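Local coordinates for protein jasmonate-induced oxygenase 2 (Arabidopsis thaliana, PDB 6LSV) that oxidises the plant hormone jasmonate to 12-hydroxyjasmonate, using iron, molecular oxygen and 2-oxoglutarate, in the control of defence signalling, at residues 135-145 with 203-214. Sequence-based numbering, arbitrary orientation.
Sequences WSDYYFLHLLP and IGACLRVNYYPK. With AKG (2-oxoglutaric acid), chain C; JAA ({(1R,2R)-3-oxo-2-[(2Z)-pent-2-en-1-yl]cyclopentyl}acetic acid), chain D.
Y139 and V209 exchange backbone hydrogen bonds midway along the antiparallel pair of strands 137-144 and 204-212, in the major sheet of the double-stranded beta-helix (jelly-roll) core of a 2-oxoglutarate oxygenase. D137 with Y211 and L141 with L207 do the same. A classic beta bulge closes this pairing: L143 N and L144 N both donate to A205 O, and A205 N returns a bond to L144 O.

Y138, F140, R208 and N210 share the face lining the active site. R208, on an extended chain, lays its guanidinium flat on the Y138 ring, a cation-pi stack with planes 6° apart and R208 CZ 3.5 Å from Y138 CG. CG of Y138 sits between its backbone N and carbonyl carbon (chi1 68°), which turns the ring under the guanidinium; its OH is bonded to R124 O and N113 ND2. The opposite guanidinium face meets the pentenyl tail of jasmonic acid at C14, while R208 NH1 donates in plane to the ketone oxygen O01 at 3.0 Å. N210 OD1 accepts from R208 NE, with a weak second bond from NH2, and so probably steadies the arginine; its ND2 donates to the 2-oxoglutarate carboxylate oxygen O2 at 2.8 Å. R333 and R337 also bind jasmonic acid. Y212 OH makes a weak hydrogen bond to 2-oxoglutarate O4, and R294 NH2 also bonds this ligand.

F140 has JAA C06 over one face of its ring, offset toward the rim and 3.7 Å from CZ, and its CE1 lies 3.8 Å from C206 CB. On the other face of the sheet, L141 and L207 lie side by side, and W97 packs against L141. L144 CD1 meets I203 CD1.

At the far end, W135 NE1 donates to K214 O at 2.9 Å, approaching from above the carbonyl plane.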
ATOM      1  N   TRP A 135     -10.646 -11.009  -2.652  1.00 26.39           N
ATOM      2  CA  TRP A 135     -10.132 -12.353  -2.393  1.00 25.77           C
ATOM      3  C   TRP A 135      -8.757 -12.263  -1.731  1.00 24.18           C
ATOM      4  O   TRP A 135      -7.727 -12.630  -2.298  1.00 26.46           O
ATOM      5  CB  TRP A 135     -10.072 -13.161  -3.683  1.00 26.16           C
ATOM      6  CG  TRP A 135      -9.990 -14.642  -3.441  1.00 30.71           C
ATOM      7  CD1 TRP A 135      -8.870 -15.421  -3.488  1.00 27.34           C
ATOM      8  CD2 TRP A 135     -11.073 -15.516  -3.105  1.00 28.43           C
ATOM      9  NE1 TRP A 135      -9.190 -16.727  -3.205  1.00 29.54           N
ATOM     10  CE2 TRP A 135     -10.536 -16.811  -2.965  1.00 31.83           C
ATOM     11  CE3 TRP A 135     -12.444 -15.328  -2.906  1.00 28.90           C
ATOM     12  CZ2 TRP A 135     -11.324 -17.914  -2.638  1.00 33.86           C
ATOM     13  CZ3 TRP A 135     -13.224 -16.423  -2.582  1.00 27.73           C
ATOM     14  CH2 TRP A 135     -12.663 -17.699  -2.453  1.00 31.32           C
ATOM     15  N   SER A 136      -8.759 -11.769  -0.495  1.00 21.26           N
ATOM     16  CA  SER A 136      -7.508 -11.661   0.239  1.00 22.81           C
ATOM     17  C   SER A 136      -7.787 -11.532   1.725  1.00 25.19           C
ATOM     18  O   SER A 136      -8.814 -10.986   2.138  1.00 25.82           O
ATOM     19  CB  SER A 136      -6.673 -10.463  -0.226  1.00 26.05           C
ATOM     20  OG  SER A 136      -7.482  -9.316  -0.412  1.00 28.22           O
ATOM     21  N   ASP A 137      -6.855 -12.051   2.515  1.00 22.69           N
ATOM     22  CA  ASP A 137      -6.717 -11.742   3.928  1.00 22.72           C
ATOM     23  C   ASP A 137      -5.497 -10.848   4.097  1.00 24.26           C
ATOM     24  O   ASP A 137      -4.640 -10.765   3.212  1.00 29.73           O
ATOM     25  CB  ASP A 137      -6.565 -13.016   4.766  1.00 21.57           C
ATOM     26  CG  ASP A 137      -7.741 -13.964   4.608  1.00 26.69           C
ATOM     27  OD1 ASP A 137      -8.877 -13.484   4.413  1.00 21.95           O
ATOM     28  OD2 ASP A 137      -7.526 -15.192   4.672  1.00 31.85           O
ATOM     29  N   TYR A 138      -5.413 -10.172   5.238  1.00 19.06           N
ATOM     30  CA  TYR A 138      -4.307  -9.251   5.443  1.00 23.50           C
ATOM     31  C   TYR A 138      -4.032  -9.100   6.931  1.00 23.93           C
ATOM     32  O   TYR A 138      -4.846  -9.474   7.780  1.00 24.50           O
ATOM     33  CB  TYR A 138      -4.593  -7.885   4.804  1.00 22.54           C
ATOM     34  CG  TYR A 138      -5.700  -7.116   5.487  1.00 20.06           C
ATOM     35  CD1 TYR A 138      -5.422  -6.249   6.535  1.00 17.03           C
ATOM     36  CD2 TYR A 138      -7.024  -7.258   5.083  1.00 19.28           C
ATOM     37  CE1 TYR A 138      -6.429  -5.547   7.165  1.00 24.59           C
ATOM     38  CE2 TYR A 138      -8.040  -6.559   5.707  1.00 15.38           C
ATOM     39  CZ  TYR A 138      -7.737  -5.705   6.750  1.00 21.92           C
ATOM     40  OH  TYR A 138      -8.740  -5.003   7.385  1.00 21.53           O
ATOM     41  N   TYR A 139      -2.862  -8.535   7.235  1.00 20.72           N
ATOM     42  CA  TYR A 139      -2.496  -8.126   8.582  1.00 23.84           C
ATOM     43  C   TYR A 139      -2.068  -6.668   8.557  1.00 22.45           C
ATOM     44  O   TYR A 139      -1.439  -6.211   7.602  1.00 26.37           O
ATOM     45  CB  TYR A 139      -1.363  -8.983   9.163  1.00 26.02           C
ATOM     46  CG  TYR A 139      -1.375  -9.022  10.670  1.00 23.39           C
ATOM     47  CD1 TYR A 139      -0.822  -7.990  11.416  1.00 23.98           C
ATOM     48  CD2 TYR A 139      -1.957 -10.082  11.348  1.00 24.84           C
ATOM     49  CE1 TYR A 139      -0.842  -8.018  12.799  1.00 30.10           C
ATOM     50  CE2 TYR A 139      -1.982 -10.120  12.728  1.00 25.22           C
ATOM     51  CZ  TYR A 139      -1.425  -9.087  13.447  1.00 24.68           C
ATOM     52  OH  TYR A 139      -1.453  -9.126  14.819  1.00 26.74           O
ATOM     53  N   PHE A 140      -2.406  -5.939   9.618  1.00 21.21           N
ATOM     54  CA  PHE A 140      -2.100  -4.516   9.697  1.00 18.65           C
ATOM     55  C   PHE A 140      -1.542  -4.194  11.076  1.00 24.23           C
ATOM     56  O   PHE A 140      -2.075  -4.659  12.088  1.00 26.34           O
ATOM     57  CB  PHE A 140      -3.354  -3.680   9.409  1.00 22.59           C
ATOM     58  CG  PHE A 140      -3.129  -2.196   9.457  1.00 23.98           C
ATOM     59  CD1 PHE A 140      -2.340  -1.568   8.508  1.00 19.65           C
ATOM     60  CD2 PHE A 140      -3.720  -1.428  10.450  1.00 22.68           C
ATOM     61  CE1 PHE A 140      -2.142  -0.198   8.551  1.00 24.34           C
ATOM     62  CE2 PHE A 140      -3.522  -0.060  10.498  1.00 23.64           C
ATOM     63  CZ  PHE A 140      -2.734   0.556   9.549  1.00 22.45           C
ATOM     64  N   LEU A 141      -0.463  -3.412  11.111  1.00 22.87           N
ATOM     65  CA  LEU A 141       0.162  -3.008  12.362  1.00 20.76           C
ATOM     66  C   LEU A 141       0.886  -1.687  12.145  1.00 25.49           C
ATOM     67  O   LEU A 141       1.219  -1.317  11.016  1.00 28.42           O
ATOM     68  CB  LEU A 141       1.134  -4.079  12.889  1.00 28.09           C
ATOM     69  CG  LEU A 141       2.340  -4.479  12.025  1.00 29.57           C
ATOM     70  CD1 LEU A 141       3.575  -3.627  12.324  1.00 27.37           C
ATOM     71  CD2 LEU A 141       2.665  -5.959  12.195  1.00 23.58           C
ATOM     72  N   HIS A 142       1.137  -0.983  13.246  1.00 25.74           N
ATOM     73  CA  HIS A 142       1.850   0.285  13.220  1.00 22.89           C
ATOM     74  C   HIS A 142       3.311   0.089  13.609  1.00 29.96           C
ATOM     75  O   HIS A 142       3.645  -0.777  14.421  1.00 31.61           O
ATOM     76  CB  HIS A 142       1.204   1.294  14.168  1.00 26.79           C
ATOM     77  CG  HIS A 142      -0.117   1.814  13.694  1.00 33.17           C
ATOM     78  ND1 HIS A 142      -0.234   2.700  12.644  1.00 33.35           N
ATOM     79  CD2 HIS A 142      -1.377   1.577  14.127  1.00 26.08           C
ATOM     80  CE1 HIS A 142      -1.509   2.984  12.451  1.00 30.34           C
ATOM     81  NE2 HIS A 142      -2.224   2.315  13.337  1.00 25.69           N
ATOM     82  N   LEU A 143       4.180   0.908  13.018  1.00 30.74           N
ATOM     83  CA  LEU A 143       5.596   0.963  13.373  1.00 32.63           C
ATOM     84  C   LEU A 143       6.003   2.292  13.990  1.00 32.69           C
ATOM     85  O   LEU A 143       6.746   2.309  14.972  1.00 36.68           O
ATOM     86  CB  LEU A 143       6.467   0.697  12.141  1.00 26.22           C
ATOM     87  CG  LEU A 143       6.240  -0.640  11.437  1.00 30.48           C
ATOM     88  CD1 LEU A 143       6.422  -0.479   9.939  1.00 36.28           C
ATOM     89  CD2 LEU A 143       7.177  -1.699  11.985  1.00 32.42           C
ATOM     90  N   LEU A 144       5.530   3.404  13.436  1.00 28.13           N
ATOM     91  CA  LEU A 144       5.716   4.731  14.001  1.00 30.62           C
ATOM     92  C   LEU A 144       4.399   5.484  13.900  1.00 32.52           C
ATOM     93  O   LEU A 144       3.609   5.231  12.981  1.00 32.78           O
ATOM     94  CB  LEU A 144       6.818   5.513  13.271  1.00 35.43           C
ATOM     95  CG  LEU A 144       8.248   5.000  13.423  1.00 29.21           C
ATOM     96  CD1 LEU A 144       9.151   5.757  12.473  1.00 26.62           C
ATOM     97  CD2 LEU A 144       8.722   5.149  14.860  1.00 25.56           C
ATOM     98  N   PRO A 145       4.125   6.413  14.830  1.00 31.41           N
ATOM     99  CA  PRO A 145       4.945   6.824  15.979  1.00 33.42           C
ATOM    100  C   PRO A 145       4.998   5.763  17.084  1.00 34.80           C
ATOM    101  O   PRO A 145       4.235   4.796  17.043  1.00 32.13           O
ATOM    102  CB  PRO A 145       4.242   8.092  16.466  1.00 34.30           C
ATOM    103  CG  PRO A 145       2.820   7.890  16.079  1.00 29.62           C
ATOM    104  CD  PRO A 145       2.868   7.176  14.756  1.00 30.36           C
ATOM    105  N   ILE A 203       7.066  11.170  11.945  1.00 31.45           N
ATOM    106  CA  ILE A 203       6.143  10.787  10.887  1.00 27.45           C
ATOM    107  C   ILE A 203       5.386   9.545  11.334  1.00 32.49           C
ATOM    108  O   ILE A 203       5.544   9.082  12.470  1.00 35.49           O
ATOM    109  CB  ILE A 203       6.893  10.540   9.567  1.00 29.72           C
ATOM    110  CG1 ILE A 203       8.117   9.653   9.806  1.00 29.36           C
ATOM    111  CG2 ILE A 203       7.348  11.854   8.970  1.00 31.17           C
ATOM    112  CD1 ILE A 203       7.844   8.167   9.714  1.00 31.57           C
ATOM    113  N   GLY A 204       4.576   8.990  10.442  1.00 33.42           N
ATOM    114  CA  GLY A 204       3.867   7.746  10.693  1.00 30.94           C
ATOM    115  C   GLY A 204       4.384   6.662   9.765  1.00 32.01           C
ATOM    116  O   GLY A 204       4.727   6.932   8.609  1.00 33.11           O
ATOM    117  N   ALA A 205       4.443   5.438  10.279  1.00 31.13           N
ATOM    118  CA  ALA A 205       4.874   4.289   9.495  1.00 28.57           C
ATOM    119  C   ALA A 205       4.049   3.094   9.926  1.00 22.98           C
ATOM    120  O   ALA A 205       4.048   2.739  11.108  1.00 26.14           O
ATOM    121  CB  ALA A 205       6.368   4.008   9.688  1.00 30.29           C
ATOM    122  N   CYS A 206       3.341   2.487   8.985  1.00 24.60           N
ATOM    123  CA  CYS A 206       2.585   1.280   9.264  1.00 26.88           C
ATOM    124  C   CYS A 206       2.860   0.251   8.177  1.00 24.51           C
ATOM    125  O   CYS A 206       3.472   0.538   7.143  1.00 20.89           O
ATOM    126  CB  CYS A 206       1.081   1.569   9.409  1.00 21.25           C
ATOM    127  SG  CYS A 206       0.412   2.781   8.262  1.00 23.01           S
ATOM    128  N   LEU A 207       2.415  -0.971   8.442  1.00 22.60           N
ATOM    129  CA  LEU A 207       2.701  -2.119   7.601  1.00 20.52           C
ATOM    130  C   LEU A 207       1.418  -2.905   7.402  1.00 21.04           C
ATOM    131  O   LEU A 207       0.706  -3.192   8.368  1.00 24.71           O
ATOM    132  CB  LEU A 207       3.781  -3.003   8.236  1.00 21.44           C
ATOM    133  CG  LEU A 207       4.144  -4.269   7.461  1.00 24.46           C
ATOM    134  CD1 LEU A 207       4.842  -3.908   6.159  1.00 27.48           C
ATOM    135  CD2 LEU A 207       5.007  -5.202   8.308  1.00 21.59           C
ATOM    136  N   ARG A 208       1.115  -3.230   6.150  1.00 18.03           N
ATOM    137  CA  ARG A 208       0.013  -4.122   5.822  1.00 19.49           C
ATOM    138  C   ARG A 208       0.549  -5.214   4.912  1.00 21.53           C
ATOM    139  O   ARG A 208       1.106  -4.922   3.850  1.00 21.03           O
ATOM    140  CB  ARG A 208      -1.148  -3.386   5.146  1.00 22.85           C
ATOM    141  CG  ARG A 208      -2.016  -4.323   4.318  1.00 23.11           C
ATOM    142  CD  ARG A 208      -3.424  -3.814   4.113  1.00 22.81           C
ATOM    143  NE  ARG A 208      -4.135  -4.634   3.135  1.00 23.73           N
ATOM    144  CZ  ARG A 208      -5.458  -4.701   3.031  1.00 22.51           C
ATOM    145  NH1 ARG A 208      -6.225  -3.995   3.850  1.00 21.65           N
ATOM    146  NH2 ARG A 208      -6.015  -5.475   2.109  1.00 23.29           N
ATOM    147  N   VAL A 209       0.387  -6.465   5.335  1.00 21.88           N
ATOM    148  CA  VAL A 209       0.817  -7.627   4.568  1.00 24.93           C
ATOM    149  C   VAL A 209      -0.426  -8.302   4.010  1.00 24.13           C
ATOM    150  O   VAL A 209      -1.385  -8.549   4.748  1.00 24.74           O
ATOM    151  CB  VAL A 209       1.637  -8.602   5.431  1.00 25.09           C
ATOM    152  CG1 VAL A 209       2.224  -9.703   4.566  1.00 22.21           C
ATOM    153  CG2 VAL A 209       2.733  -7.851   6.177  1.00 19.17           C
ATOM    154  N   ASN A 210      -0.408  -8.598   2.714  1.00 24.42           N
ATOM    155  CA  ASN A 210      -1.576  -9.096   2.001  1.00 28.07           C
ATOM    156  C   ASN A 210      -1.362 -10.545   1.586  1.00 27.94           C
ATOM    157  O   ASN A 210      -0.310 -10.894   1.039  1.00 25.10           O
ATOM    158  CB  ASN A 210      -1.867  -8.236   0.770  1.00 25.40           C
ATOM    159  CG  ASN A 210      -2.132  -6.787   1.120  1.00 28.33           C
ATOM    160  OD1 ASN A 210      -2.962  -6.486   1.978  1.00 36.09           O
ATOM    161  ND2 ASN A 210      -1.423  -5.879   0.459  1.00 29.10           N
ATOM    162  N   TYR A 211      -2.367 -11.381   1.840  1.00 33.17           N
ATOM    163  CA  TYR A 211      -2.335 -12.795   1.490  1.00 29.59           C
ATOM    164  C   TYR A 211      -3.435 -13.062   0.476  1.00 26.06           C
ATOM    165  O   TYR A 211      -4.615 -12.847   0.770  1.00 29.97           O
ATOM    166  CB  TYR A 211      -2.518 -13.673   2.730  1.00 31.34           C
ATOM    167  CG  TYR A 211      -2.414 -15.156   2.448  1.00 36.50           C
ATOM    168  CD1 TYR A 211      -1.433 -15.652   1.599  1.00 33.96           C
ATOM    169  CD2 TYR A 211      -3.299 -16.060   3.026  1.00 32.27           C
ATOM    170  CE1 TYR A 211      -1.333 -17.004   1.335  1.00 37.91           C
ATOM    171  CE2 TYR A 211      -3.205 -17.417   2.767  1.00 34.41           C
ATOM    172  CZ  TYR A 211      -2.219 -17.881   1.921  1.00 37.04           C
ATOM    173  OH  TYR A 211      -2.114 -19.227   1.655  1.00 40.90           O
ATOM    174  N   TYR A 212      -3.048 -13.531  -0.711  1.00 28.96           N
ATOM    175  CA  TYR A 212      -3.983 -13.828  -1.794  1.00 25.16           C
ATOM    176  C   TYR A 212      -3.997 -15.330  -2.044  1.00 29.26           C
ATOM    177  O   TYR A 212      -3.191 -15.839  -2.836  1.00 26.37           O
ATOM    178  CB  TYR A 212      -3.595 -13.068  -3.067  1.00 29.24           C
ATOM    179  CG  TYR A 212      -3.336 -11.597  -2.837  1.00 29.19           C
ATOM    180  CD1 TYR A 212      -4.384 -10.685  -2.801  1.00 26.98           C
ATOM    181  CD2 TYR A 212      -2.045 -11.121  -2.641  1.00 29.03           C
ATOM    182  CE1 TYR A 212      -4.155  -9.340  -2.583  1.00 26.13           C
ATOM    183  CE2 TYR A 212      -1.806  -9.777  -2.423  1.00 28.73           C
ATOM    184  CZ  TYR A 212      -2.865  -8.892  -2.396  1.00 28.05           C
ATOM    185  OH  TYR A 212      -2.635  -7.553  -2.179  1.00 35.67           O
ATOM    186  N   PRO A 213      -4.899 -16.087  -1.391  1.00 32.01           N
ATOM    187  CA  PRO A 213      -4.947 -17.545  -1.591  1.00 27.18           C
ATOM    188  C   PRO A 213      -5.415 -17.911  -2.989  1.00 30.03           C
ATOM    189  O   PRO A 213      -5.734 -17.020  -3.780  1.00 33.12           O
ATOM    190  CB  PRO A 213      -5.946 -18.011  -0.520  1.00 31.51           C
ATOM    191  CG  PRO A 213      -6.075 -16.857   0.441  1.00 30.37           C
ATOM    192  CD  PRO A 213      -5.889 -15.639  -0.399  1.00 29.56           C
ATOM    193  N   LYS A 214      -5.462 -19.198  -3.320  1.00 32.69           N
ATOM    194  CA  LYS A 214      -5.928 -19.572  -4.646  1.00 33.03           C
ATOM    195  C   LYS A 214      -7.436 -19.345  -4.742  1.00 34.59           C
ATOM    196  O   LYS A 214      -8.167 -19.435  -3.750  1.00 35.71           O
ATOM    197  CB  LYS A 214      -5.562 -21.028  -4.967  1.00 39.33           C
ATOM    198  CG  LYS A 214      -4.069 -21.380  -4.831  1.00 44.41           C
ATOM    199  CD  LYS A 214      -3.861 -22.860  -4.668  1.00 31.11           C
ATOM    200  CE  LYS A 214      -4.751 -23.485  -3.616  1.00 61.79           C
ATOM    201  NZ  LYS A 214      -5.084 -22.761  -2.356  1.00 57.91           N
TER
HETATM  202  C1  AKG C 401      -1.342  -2.834  -1.305  1.00 34.61           C
HETATM  203  O1  AKG C 401      -0.810  -1.696  -1.267  1.00 27.05           O
HETATM  204  O2  AKG C 401      -1.936  -3.271  -0.280  1.00 45.55           O
HETATM  205  C2  AKG C 401      -1.279  -3.654  -2.598  1.00 40.34           C
HETATM  206  O5  AKG C 401      -1.792  -3.217  -3.574  1.00 41.48           O
HETATM  207  C3  AKG C 401      -0.576  -5.017  -2.669  1.00 29.82           C
HETATM  208  C4  AKG C 401       0.110  -5.158  -4.031  1.00 37.32           C
HETATM  209  C5  AKG C 401       0.440  -6.621  -4.332  1.00 30.38           C
HETATM  210  O3  AKG C 401       1.422  -6.925  -5.060  1.00 16.58           O
HETATM  211  O4  AKG C 401      -0.282  -7.528  -3.849  1.00 36.40           O
HETATM  212  O01 JAA D 402      -5.549  -1.777   5.707  1.00 23.38           O
HETATM  213  O02 JAA D 402      -3.627   4.106   7.188  1.00 22.94           O
HETATM  214  O03 JAA D 402      -5.717   4.325   7.745  1.00 28.24           O
HETATM  215  C04 JAA D 402      -4.986   1.500   6.312  1.00 26.64           C
HETATM  216  C05 JAA D 402      -5.520   0.402   5.238  1.00 25.45           C
HETATM  217  C06 JAA D 402      -5.795   1.179   7.597  1.00 23.20           C
HETATM  218  C07 JAA D 402      -6.322  -0.085   7.416  1.00 22.68           C
HETATM  219  C08 JAA D 402      -5.735  -0.640   5.988  1.00 24.18           C
HETATM  220  C09 JAA D 402      -4.423   0.084   4.129  1.00 26.23           C
HETATM  221  C10 JAA D 402      -5.241   2.839   5.889  1.00 20.51           C
HETATM  222  C11 JAA D 402      -4.553   1.065   2.963  1.00 27.21           C
HETATM  223  C12 JAA D 402      -4.839   3.811   7.003  1.00 23.78           C
HETATM  224  C13 JAA D 402      -4.581   0.656   1.709  1.00 24.01           C
HETATM  225  C14 JAA D 402      -4.491  -0.827   1.357  1.00 28.82           C
HETATM  226  C15 JAA D 402      -5.650  -1.204   0.434  1.00 26.05           C